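Local atomic coordinates of serine--tRNA ligase, cytoplasmic (Candida albicans, PDB entry 3QO8), a protein that catalyses the two-step, ATP-dependent attachment of serine to tRNA(Ser), activating the amino acid as seryl-adenylate before transferring it to the acceptor end of the tRNA. Residues V305-E310 and H399-T404; K311-F316 and C370-D375. All coordinates share one frame; numbering follows the deposited sequence.

Contact 1: V305-E310 and H399-T404. With SSA (5'-O-(N-(L-seryl)-sulfamoyl)adenosine), chain B.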
ATOM      1  N   VAL A 305     -13.380 -16.064  -8.037  1.00 17.88           N
ATOM      2  CA  VAL A 305     -13.654 -17.228  -8.867  1.00 17.74           C
ATOM      3  C   VAL A 305     -14.387 -16.844 -10.136  1.00 24.25           C
ATOM      4  O   VAL A 305     -15.289 -16.014 -10.113  1.00 21.53           O
ATOM      5  CB  VAL A 305     -14.510 -18.273  -8.108  1.00 21.44           C
ATOM      6  CG1 VAL A 305     -14.734 -19.511  -8.980  1.00 23.10           C
ATOM      7  CG2 VAL A 305     -13.844 -18.658  -6.793  1.00 20.56           C
ATOM      8  N   LEU A 306     -13.980 -17.460 -11.242  1.00 18.03           N
ATOM      9  CA  LEU A 306     -14.678 -17.344 -12.506  1.00 20.21           C
ATOM     10  C   LEU A 306     -15.202 -18.726 -12.837  1.00 20.64           C
ATOM     11  O   LEU A 306     -14.480 -19.718 -12.712  1.00 23.64           O
ATOM     12  CB  LEU A 306     -13.716 -16.872 -13.609  1.00 19.07           C
ATOM     13  CG  LEU A 306     -13.006 -15.529 -13.458  1.00 20.06           C
ATOM     14  CD1 LEU A 306     -11.832 -15.653 -12.511  1.00 36.92           C
ATOM     15  CD2 LEU A 306     -12.476 -15.058 -14.823  1.00 24.05           C
ATOM     16  N   THR A 307     -16.464 -18.797 -13.245  1.00 19.53           N
ATOM     17  CA  THR A 307     -17.093 -20.058 -13.563  1.00 16.46           C
ATOM     18  C   THR A 307     -17.950 -19.896 -14.811  1.00 23.41           C
ATOM     19  O   THR A 307     -18.198 -18.779 -15.265  1.00 21.74           O
ATOM     20  CB  THR A 307     -18.106 -20.499 -12.465  1.00 25.69           C
ATOM     21  OG1 THR A 307     -19.293 -19.701 -12.569  1.00 32.54           O
ATOM     22  CG2 THR A 307     -17.538 -20.327 -11.062  1.00 24.86           C
ATOM     23  N   GLU A 308     -18.437 -21.018 -15.326  1.00 26.08           N
ATOM     24  CA  GLU A 308     -19.472 -20.999 -16.349  1.00 32.89           C
ATOM     25  C   GLU A 308     -20.756 -20.429 -15.767  1.00 30.10           C
ATOM     26  O   GLU A 308     -21.049 -20.625 -14.582  1.00 28.70           O
ATOM     27  CB  GLU A 308     -19.734 -22.408 -16.869  1.00 36.19           C
ATOM     28  CG  GLU A 308     -18.500 -23.119 -17.370  1.00 38.42           C
ATOM     29  CD  GLU A 308     -18.846 -24.382 -18.124  1.00 41.59           C
ATOM     30  OE1 GLU A 308     -18.377 -25.461 -17.718  1.00 40.33           O
ATOM     31  OE2 GLU A 308     -19.588 -24.294 -19.125  1.00 43.96           O
ATOM     32  N   PRO A 309     -21.528 -19.716 -16.596  1.00 30.93           N
ATOM     33  CA  PRO A 309     -22.798 -19.140 -16.134  1.00 35.76           C
ATOM     34  C   PRO A 309     -23.675 -20.174 -15.419  1.00 33.74           C
ATOM     35  O   PRO A 309     -24.326 -19.860 -14.424  1.00 36.05           O
ATOM     36  CB  PRO A 309     -23.456 -18.680 -17.436  1.00 38.07           C
ATOM     37  CG  PRO A 309     -22.292 -18.328 -18.326  1.00 31.75           C
ATOM     38  CD  PRO A 309     -21.191 -19.304 -17.974  1.00 29.18           C
ATOM     39  N   GLU A 310     -23.655 -21.411 -15.901  1.00 32.22           N
ATOM     40  CA  GLU A 310     -24.535 -22.449 -15.375  1.00 37.26           C
ATOM     41  C   GLU A 310     -24.025 -23.026 -14.055  1.00 35.81           C
ATOM     42  O   GLU A 310     -24.698 -23.836 -13.421  1.00 33.74           O
ATOM     43  CB  GLU A 310     -24.712 -23.565 -16.414  1.00 45.83           C
ATOM     44  CG  GLU A 310     -25.206 -23.085 -17.794  1.00 55.14           C
ATOM     45  CD  GLU A 310     -24.095 -22.524 -18.705  1.00 63.61           C
ATOM     46  OE1 GLU A 310     -22.905 -22.535 -18.318  1.00 56.08           O
ATOM     47  OE2 GLU A 310     -24.422 -22.068 -19.827  1.00 65.69           O
ATOM     48  N   HIS A 399     -19.144 -16.072 -15.295  1.00 22.33           N
ATOM     49  CA  HIS A 399     -19.663 -15.409 -14.113  1.00 22.07           C
ATOM     50  C   HIS A 399     -18.504 -15.188 -13.163  1.00 21.17           C
ATOM     51  O   HIS A 399     -17.601 -16.023 -13.092  1.00 20.23           O
ATOM     52  CB  HIS A 399     -20.747 -16.252 -13.437  1.00 25.27           C
ATOM     53  CG  HIS A 399     -22.082 -16.166 -14.110  1.00 30.10           C
ATOM     54  ND1 HIS A 399     -23.226 -16.702 -13.562  1.00 26.84           N
ATOM     55  CD2 HIS A 399     -22.455 -15.602 -15.283  1.00 31.03           C
ATOM     56  CE1 HIS A 399     -24.246 -16.475 -14.368  1.00 30.32           C
ATOM     57  NE2 HIS A 399     -23.807 -15.808 -15.419  1.00 27.16           N
ATOM     58  N   CYS A 400     -18.528 -14.054 -12.465  1.00 21.17           N
ATOM     59  CA  CYS A 400     -17.547 -13.738 -11.435  1.00 19.69           C
ATOM     60  C   CYS A 400     -18.196 -13.724 -10.063  1.00 22.48           C
ATOM     61  O   CYS A 400     -19.282 -13.178  -9.876  1.00 22.09           O
ATOM     62  CB  CYS A 400     -16.897 -12.384 -11.689  1.00 16.96           C
ATOM     63  SG  CYS A 400     -16.199 -12.298 -13.369  1.00 32.16           S
ATOM     64  N   LEU A 401     -17.498 -14.323  -9.113  1.00 16.94           N
ATOM     65  CA  LEU A 401     -17.919 -14.319  -7.727  1.00 15.78           C
ATOM     66  C   LEU A 401     -16.739 -13.879  -6.900  1.00 18.46           C
ATOM     67  O   LEU A 401     -15.585 -14.111  -7.277  1.00 21.83           O
ATOM     68  CB  LEU A 401     -18.325 -15.724  -7.298  1.00 17.63           C
ATOM     69  CG  LEU A 401     -19.444 -16.405  -8.091  1.00 21.13           C
ATOM     70  CD1 LEU A 401     -18.855 -17.377  -9.103  1.00 16.82           C
ATOM     71  CD2 LEU A 401     -20.375 -17.147  -7.121  1.00 19.11           C
ATOM     72  N   ASN A 402     -17.016 -13.239  -5.772  1.00 16.78           N
ATOM     73  CA  ASN A 402     -15.954 -12.879  -4.858  1.00 16.44           C
ATOM     74  C   ASN A 402     -16.443 -13.071  -3.441  1.00 18.59           C
ATOM     75  O   ASN A 402     -17.635 -12.888  -3.156  1.00 19.43           O
ATOM     76  CB  ASN A 402     -15.483 -11.439  -5.095  1.00 15.59           C
ATOM     77  CG  ASN A 402     -16.517 -10.402  -4.671  1.00 22.45           C
ATOM     78  OD1 ASN A 402     -16.559  -9.981  -3.505  1.00 18.23           O
ATOM     79  ND2 ASN A 402     -17.352  -9.976  -5.619  1.00 18.90           N
ATOM     80  N   SER A 403     -15.536 -13.478  -2.559  1.00 17.85           N
ATOM     81  CA  SER A 403     -15.877 -13.617  -1.152  1.00 15.29           C
ATOM     82  C   SER A 403     -14.660 -13.363  -0.281  1.00 20.60           C
ATOM     83  O   SER A 403     -13.574 -13.871  -0.551  1.00 18.42           O
ATOM     84  CB  SER A 403     -16.463 -15.002  -0.861  1.00 19.81           C
ATOM     85  OG  SER A 403     -16.634 -15.203   0.540  1.00 17.80           O
ATOM     86  N   THR A 404     -14.837 -12.571   0.768  1.00 18.30           N
ATOM     87  CA  THR A 404     -13.787 -12.456   1.755  1.00 17.99           C
ATOM     88  C   THR A 404     -13.432 -13.857   2.246  1.00 21.77           C
ATOM     89  O   THR A 404     -14.318 -14.671   2.469  1.00 19.22           O
ATOM     90  CB  THR A 404     -14.266 -11.661   2.970  1.00 16.15           C
ATOM     91  OG1 THR A 404     -14.949 -10.478   2.533  1.00 15.86           O
ATOM     92  CG2 THR A 404     -13.087 -11.303   3.869  1.00 12.18           C
TER
HETATM   93  N10 SSA B 486     -14.205  -8.049  -2.347  1.00 14.59           N
HETATM   94  CA  SSA B 486     -15.315  -8.104  -1.399  1.00 22.33           C
HETATM   95  CB  SSA B 486     -15.270  -9.416  -0.616  1.00 20.82           C
HETATM   96  OG  SSA B 486     -14.152  -9.423   0.294  1.00 20.31           O
HETATM   97  C9  SSA B 486     -15.254  -6.938  -0.453  1.00 23.30           C
HETATM   98  O9  SSA B 486     -14.310  -6.157  -0.458  1.00 18.85           O
HETATM   99  N8  SSA B 486     -16.279  -6.814   0.385  1.00 16.25           N
HETATM  100  S1  SSA B 486     -16.254  -5.834   1.653  1.00 20.78           S
HETATM  101  O1S SSA B 486     -16.298  -4.446   1.295  1.00 18.88           O
HETATM  102  O2S SSA B 486     -17.363  -6.157   2.489  1.00 19.97           O
HETATM  103  O5' SSA B 486     -14.984  -6.100   2.483  1.00 18.15           O
HETATM  104  C5' SSA B 486     -14.645  -7.411   2.901  1.00 15.62           C
HETATM  105  C4' SSA B 486     -14.277  -7.388   4.388  1.00 18.17           C
HETATM  106  O4' SSA B 486     -13.172  -6.525   4.682  1.00 18.07           O
HETATM  107  C3' SSA B 486     -15.386  -6.884   5.285  1.00 17.98           C
HETATM  108  O3' SSA B 486     -16.366  -7.916   5.480  1.00 17.45           O
HETATM  109  C2' SSA B 486     -14.603  -6.539   6.546  1.00 19.10           C
HETATM  110  O2' SSA B 486     -14.314  -7.732   7.299  1.00 18.77           O
HETATM  111  C1' SSA B 486     -13.281  -6.000   5.999  1.00 15.27           C
HETATM  112  N9  SSA B 486     -13.312  -4.524   5.941  1.00 18.06           N
HETATM  113  C8  SSA B 486     -14.056  -3.763   5.122  1.00 17.51           C
HETATM  114  N7  SSA B 486     -13.806  -2.464   5.395  1.00 17.60           N
HETATM  115  C5  SSA B 486     -12.894  -2.430   6.385  1.00 20.02           C
HETATM  116  C6  SSA B 486     -12.260  -1.402   7.056  1.00 18.94           C
HETATM  117  N6  SSA B 486     -12.553  -0.125   6.727  1.00 15.67           N
HETATM  118  N1  SSA B 486     -11.363  -1.696   8.025  1.00 15.97           N
HETATM  119  C2  SSA B 486     -11.089  -2.968   8.337  1.00 19.65           C
HETATM  120  N3  SSA B 486     -11.680  -3.985   7.695  1.00 16.94           N
HETATM  121  C4  SSA B 486     -12.593  -3.732   6.729  1.00 16.74           C
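Val-305 and Leu-401 face each other as an antiparallel hydrogen-bonded pair, and Thr-307 and His-399 form the next such pair, so four backbone hydrogen bonds join the strands. Val-305 N reaches Leu-401 O at 3.0 Å, and the return bond from Leu-401 N to Val-305 O is equally long; His-399 N gives a matching bond to Thr-307 O at 2.9 Å. Between these pairs Leu-306 and Cys-400 make a non-hydrogen-bonded pair, and Leu-306 CA brings a CA-H...O contact of 3.3 Å to His-399 O. On the face carrying Val-305, Thr-307, His-399 and Leu-401, Thr-307 CG2 meets Leu-401 CD1 at 3.8 Å, the two side chains crossing nearly at right angles. Beyond the strand end the chain turns at Pro-309, whose CA stands 3.4 Å from the centroid of the His-399 imidazole, only 4° off the ring normal: a CH-pi contact over the face. His-399 holds CG beside its backbone N (chi1 -79°), which brings the ring up to Pro-309, and a hydrogen bond between ND1 and Ser-312 OG further restrains its rotation. Thr-307 OG1 reaches forward to donate to Glu-308 O, from above the carbonyl plane.

At the far end of 399-404 the strand enters the active site. Thr-404 OG1 donates to the seryl hydroxyl OG of the adenylate analogue at 2.6 Å, and Asn-402 OD1 lies 3.1 Å from the ligand CA. Ser-369 N also bonds Thr-404 OG1. Strand 399-404 thus runs between strands 297-307 and 363-372 in the class II catalytic sheet, with helix 312-329 packed over Leu-401.

Contact 2: K311-F316 and C370-D375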
ATOM      1  N   LYS A 311     -22.843 -22.602 -13.619  1.00 31.68           N
ATOM      2  CA  LYS A 311     -22.264 -23.206 -12.420  1.00 29.62           C
ATOM      3  C   LYS A 311     -22.040 -22.235 -11.267  1.00 31.19           C
ATOM      4  O   LYS A 311     -21.545 -22.628 -10.208  1.00 33.46           O
ATOM      5  CB  LYS A 311     -20.968 -23.953 -12.776  1.00 38.15           C
ATOM      6  CG  LYS A 311     -21.218 -25.159 -13.685  1.00 43.40           C
ATOM      7  CD  LYS A 311     -19.939 -25.743 -14.279  1.00 58.79           C
ATOM      8  CE  LYS A 311     -19.162 -26.566 -13.262  1.00 70.78           C
ATOM      9  NZ  LYS A 311     -17.975 -27.241 -13.875  1.00 74.34           N
ATOM     10  N   SER A 312     -22.418 -20.973 -11.454  1.00 25.05           N
ATOM     11  CA  SER A 312     -22.052 -19.963 -10.468  1.00 22.70           C
ATOM     12  C   SER A 312     -22.801 -20.135  -9.158  1.00 27.75           C
ATOM     13  O   SER A 312     -22.259 -19.871  -8.086  1.00 24.27           O
ATOM     14  CB  SER A 312     -22.268 -18.553 -11.010  1.00 19.06           C
ATOM     15  OG  SER A 312     -23.629 -18.345 -11.317  1.00 29.35           O
ATOM     16  N   TRP A 313     -24.060 -20.556  -9.230  1.00 28.64           N
ATOM     17  CA  TRP A 313     -24.833 -20.668  -8.003  1.00 26.63           C
ATOM     18  C   TRP A 313     -24.311 -21.777  -7.085  1.00 25.86           C
ATOM     19  O   TRP A 313     -24.249 -21.610  -5.867  1.00 25.84           O
ATOM     20  CB  TRP A 313     -26.335 -20.766  -8.297  1.00 36.63           C
ATOM     21  CG  TRP A 313     -26.791 -19.539  -9.035  1.00 38.03           C
ATOM     22  CD1 TRP A 313     -27.121 -19.450 -10.358  1.00 41.42           C
ATOM     23  CD2 TRP A 313     -26.895 -18.207  -8.507  1.00 31.99           C
ATOM     24  NE1 TRP A 313     -27.446 -18.152 -10.679  1.00 41.88           N
ATOM     25  CE2 TRP A 313     -27.317 -17.370  -9.561  1.00 35.27           C
ATOM     26  CE3 TRP A 313     -26.674 -17.643  -7.246  1.00 27.32           C
ATOM     27  CZ2 TRP A 313     -27.535 -16.003  -9.389  1.00 33.98           C
ATOM     28  CZ3 TRP A 313     -26.884 -16.281  -7.080  1.00 31.30           C
ATOM     29  CH2 TRP A 313     -27.315 -15.479  -8.143  1.00 32.10           C
ATOM     30  N   GLU A 314     -23.902 -22.891  -7.671  1.00 26.18           N
ATOM     31  CA  GLU A 314     -23.228 -23.942  -6.917  1.00 31.54           C
ATOM     32  C   GLU A 314     -21.884 -23.439  -6.370  1.00 32.31           C
ATOM     33  O   GLU A 314     -21.506 -23.743  -5.242  1.00 27.57           O
ATOM     34  CB  GLU A 314     -23.018 -25.165  -7.811  1.00 39.22           C
ATOM     35  CG  GLU A 314     -22.317 -26.334  -7.146  1.00 55.05           C
ATOM     36  CD  GLU A 314     -22.085 -27.497  -8.103  1.00 73.07           C
ATOM     37  OE1 GLU A 314     -21.509 -27.277  -9.196  1.00 76.83           O
ATOM     38  OE2 GLU A 314     -22.484 -28.633  -7.762  1.00 73.77           O
ATOM     39  N   GLU A 315     -21.163 -22.654  -7.166  1.00 23.50           N
ATOM     40  CA  GLU A 315     -19.884 -22.119  -6.703  1.00 20.39           C
ATOM     41  C   GLU A 315     -20.067 -21.167  -5.524  1.00 20.94           C
ATOM     42  O   GLU A 315     -19.260 -21.169  -4.591  1.00 22.91           O
ATOM     43  CB  GLU A 315     -19.154 -21.388  -7.823  1.00 23.99           C
ATOM     44  CG  GLU A 315     -17.728 -20.968  -7.426  1.00 24.81           C
ATOM     45  CD  GLU A 315     -16.801 -22.154  -7.207  1.00 33.35           C
ATOM     46  OE1 GLU A 315     -17.031 -23.216  -7.827  1.00 32.58           O
ATOM     47  OE2 GLU A 315     -15.834 -22.021  -6.420  1.00 30.17           O
ATOM     48  N   PHE A 316     -21.117 -20.342  -5.582  1.00 17.92           N
ATOM     49  CA  PHE A 316     -21.435 -19.409  -4.490  1.00 17.85           C
ATOM     50  C   PHE A 316     -21.553 -20.173  -3.167  1.00 25.76           C
ATOM     51  O   PHE A 316     -21.011 -19.750  -2.141  1.00 25.43           O
ATOM     52  CB  PHE A 316     -22.748 -18.666  -4.811  1.00 21.64           C
ATOM     53  CG  PHE A 316     -23.240 -17.751  -3.709  1.00 25.70           C
ATOM     54  CD1 PHE A 316     -22.881 -16.417  -3.684  1.00 22.43           C
ATOM     55  CD2 PHE A 316     -24.103 -18.225  -2.725  1.00 27.47           C
ATOM     56  CE1 PHE A 316     -23.351 -15.562  -2.682  1.00 22.79           C
ATOM     57  CE2 PHE A 316     -24.573 -17.376  -1.707  1.00 27.38           C
ATOM     58  CZ  PHE A 316     -24.203 -16.046  -1.693  1.00 25.10           C
ATOM     59  N   CYS A 370     -19.825 -12.343   0.646  1.00 19.11           N
ATOM     60  CA  CYS A 370     -19.698 -13.321  -0.420  1.00 16.95           C
ATOM     61  C   CYS A 370     -20.780 -13.017  -1.457  1.00 23.17           C
ATOM     62  O   CYS A 370     -21.968 -13.044  -1.138  1.00 19.79           O
ATOM     63  CB  CYS A 370     -19.894 -14.732   0.157  1.00 15.91           C
ATOM     64  SG  CYS A 370     -19.845 -16.102  -1.080  1.00 22.28           S
ATOM     65  N   SER A 371     -20.370 -12.717  -2.685  1.00 20.58           N
ATOM     66  CA  SER A 371     -21.283 -12.232  -3.712  1.00 24.72           C
ATOM     67  C   SER A 371     -21.164 -13.018  -5.004  1.00 20.97           C
ATOM     68  O   SER A 371     -20.066 -13.327  -5.440  1.00 20.04           O
ATOM     69  CB  SER A 371     -20.982 -10.765  -4.035  1.00 19.87           C
ATOM     70  OG  SER A 371     -21.127  -9.941  -2.892  1.00 24.34           O
ATOM     71  N   ASN A 372     -22.304 -13.323  -5.614  1.00 20.70           N
ATOM     72  CA  ASN A 372     -22.345 -13.761  -7.003  1.00 22.05           C
ATOM     73  C   ASN A 372     -22.703 -12.545  -7.840  1.00 21.98           C
ATOM     74  O   ASN A 372     -23.792 -11.975  -7.691  1.00 23.49           O
ATOM     75  CB  ASN A 372     -23.382 -14.866  -7.213  1.00 21.69           C
ATOM     76  CG  ASN A 372     -23.319 -15.474  -8.609  1.00 25.88           C
ATOM     77  OD1 ASN A 372     -22.624 -14.966  -9.495  1.00 26.19           O
ATOM     78  ND2 ASN A 372     -24.053 -16.566  -8.810  1.00 24.14           N
ATOM     79  N   CYS A 373     -21.768 -12.125  -8.687  1.00 19.84           N
ATOM     80  CA  CYS A 373     -21.947 -10.950  -9.534  1.00 18.39           C
ATOM     81  C   CYS A 373     -22.310 -11.371 -10.959  1.00 22.48           C
ATOM     82  O   CYS A 373     -22.294 -10.555 -11.885  1.00 23.43           O
ATOM     83  CB  CYS A 373     -20.665 -10.085  -9.522  1.00 18.48           C
ATOM     84  SG  CYS A 373     -20.278  -9.419  -7.845  1.00 26.72           S
ATOM     85  N   THR A 374     -22.651 -12.648 -11.121  1.00 17.79           N
ATOM     86  CA  THR A 374     -22.934 -13.228 -12.436  1.00 18.67           C
ATOM     87  C   THR A 374     -22.010 -12.637 -13.513  1.00 25.65           C
ATOM     88  O   THR A 374     -20.784 -12.660 -13.340  1.00 25.57           O
ATOM     89  CB  THR A 374     -24.454 -13.173 -12.814  1.00 25.15           C
ATOM     90  OG1 THR A 374     -24.905 -11.815 -12.909  1.00 22.32           O
ATOM     91  CG2 THR A 374     -25.289 -13.907 -11.768  1.00 28.38           C
ATOM     92  N   ASP A 375     -22.558 -12.113 -14.608  1.00 24.50           N
ATOM     93  CA  ASP A 375     -21.697 -11.579 -15.674  1.00 27.06           C
ATOM     94  C   ASP A 375     -21.706 -10.059 -15.779  1.00 26.93           C
ATOM     95  O   ASP A 375     -21.421  -9.512 -16.837  1.00 27.37           O
ATOM     96  CB  ASP A 375     -22.074 -12.176 -17.034  1.00 30.09           C
ATOM     97  CG  ASP A 375     -23.544 -11.954 -17.383  1.00 37.32           C
ATOM     98  OD1 ASP A 375     -24.172 -11.045 -16.800  1.00 31.05           O
ATOM     99  OD2 ASP A 375     -24.067 -12.685 -18.250  1.00 33.87           O
TER
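Asn-372 ND2 donates to Ser-312 OG over 3.1 Å, nearly straight and with the hydroxyl oxygen close to the amide plane; this is the one hydrogen bond between 311-316 and 370-375. That OG, which also meets His-399 ND1, is gripped by two side chains from neighbouring strands at the start of the helix. The other end of the amide is held as well: Asn-372 OD1 accepts from Thr-374 N at 2.8 Å, closing an Asx turn where the strand ends and fixing the amide's rotation.

Among the aromatic contacts, Asn-372 ND2 lies 3.1 Å above one face of the Trp-313 indole, displaced toward its rim, with the ring and amide planes 55° apart. Thr-374 CG2 approaches the indole obliquely, 3.9 Å from Trp-313 CZ2. These side chains join helix 312-329 to the class II catalytic sheet: the helix segment and strand 370-372 run almost exactly antiparallel, at 176°, with axes 8.9 Å apart.

Phe-316 is buried deeper and makes the remaining ring contacts. Its CG is anti to the backbone N (chi1 175°), carrying the ring toward the strand, where Asn-372 N meets its edge and Cys-370 SG lies over one face, 4.3 Å from the centroid: a sulfur-aromatic contact. Leu-401 adds apolar packing against Phe-316, and Tyr-352 meets its ring edge-to-face.

Overall arrangement
From the N-terminal side, strand 297-307 supplies 305-310 and passes directly into helix 312-329, which supplies 311-316. The chain then continues through strands 334-338 and 350-358 to strand 363-372, where 370-375 returns to the helix and closes contact 2. Only later does 399-404 pair with 305-310, closing contact 1, so the smaller loop nests inside the larger. The centres lie 5 Å apart, and the contacts meet directly: Asn-402 O is 2.8 Å from Ser-371 N, a probable hydrogen bond between neighbouring strands. Contact 1 joins two strands edge to edge; contact 2 lays the helix on the same sheet.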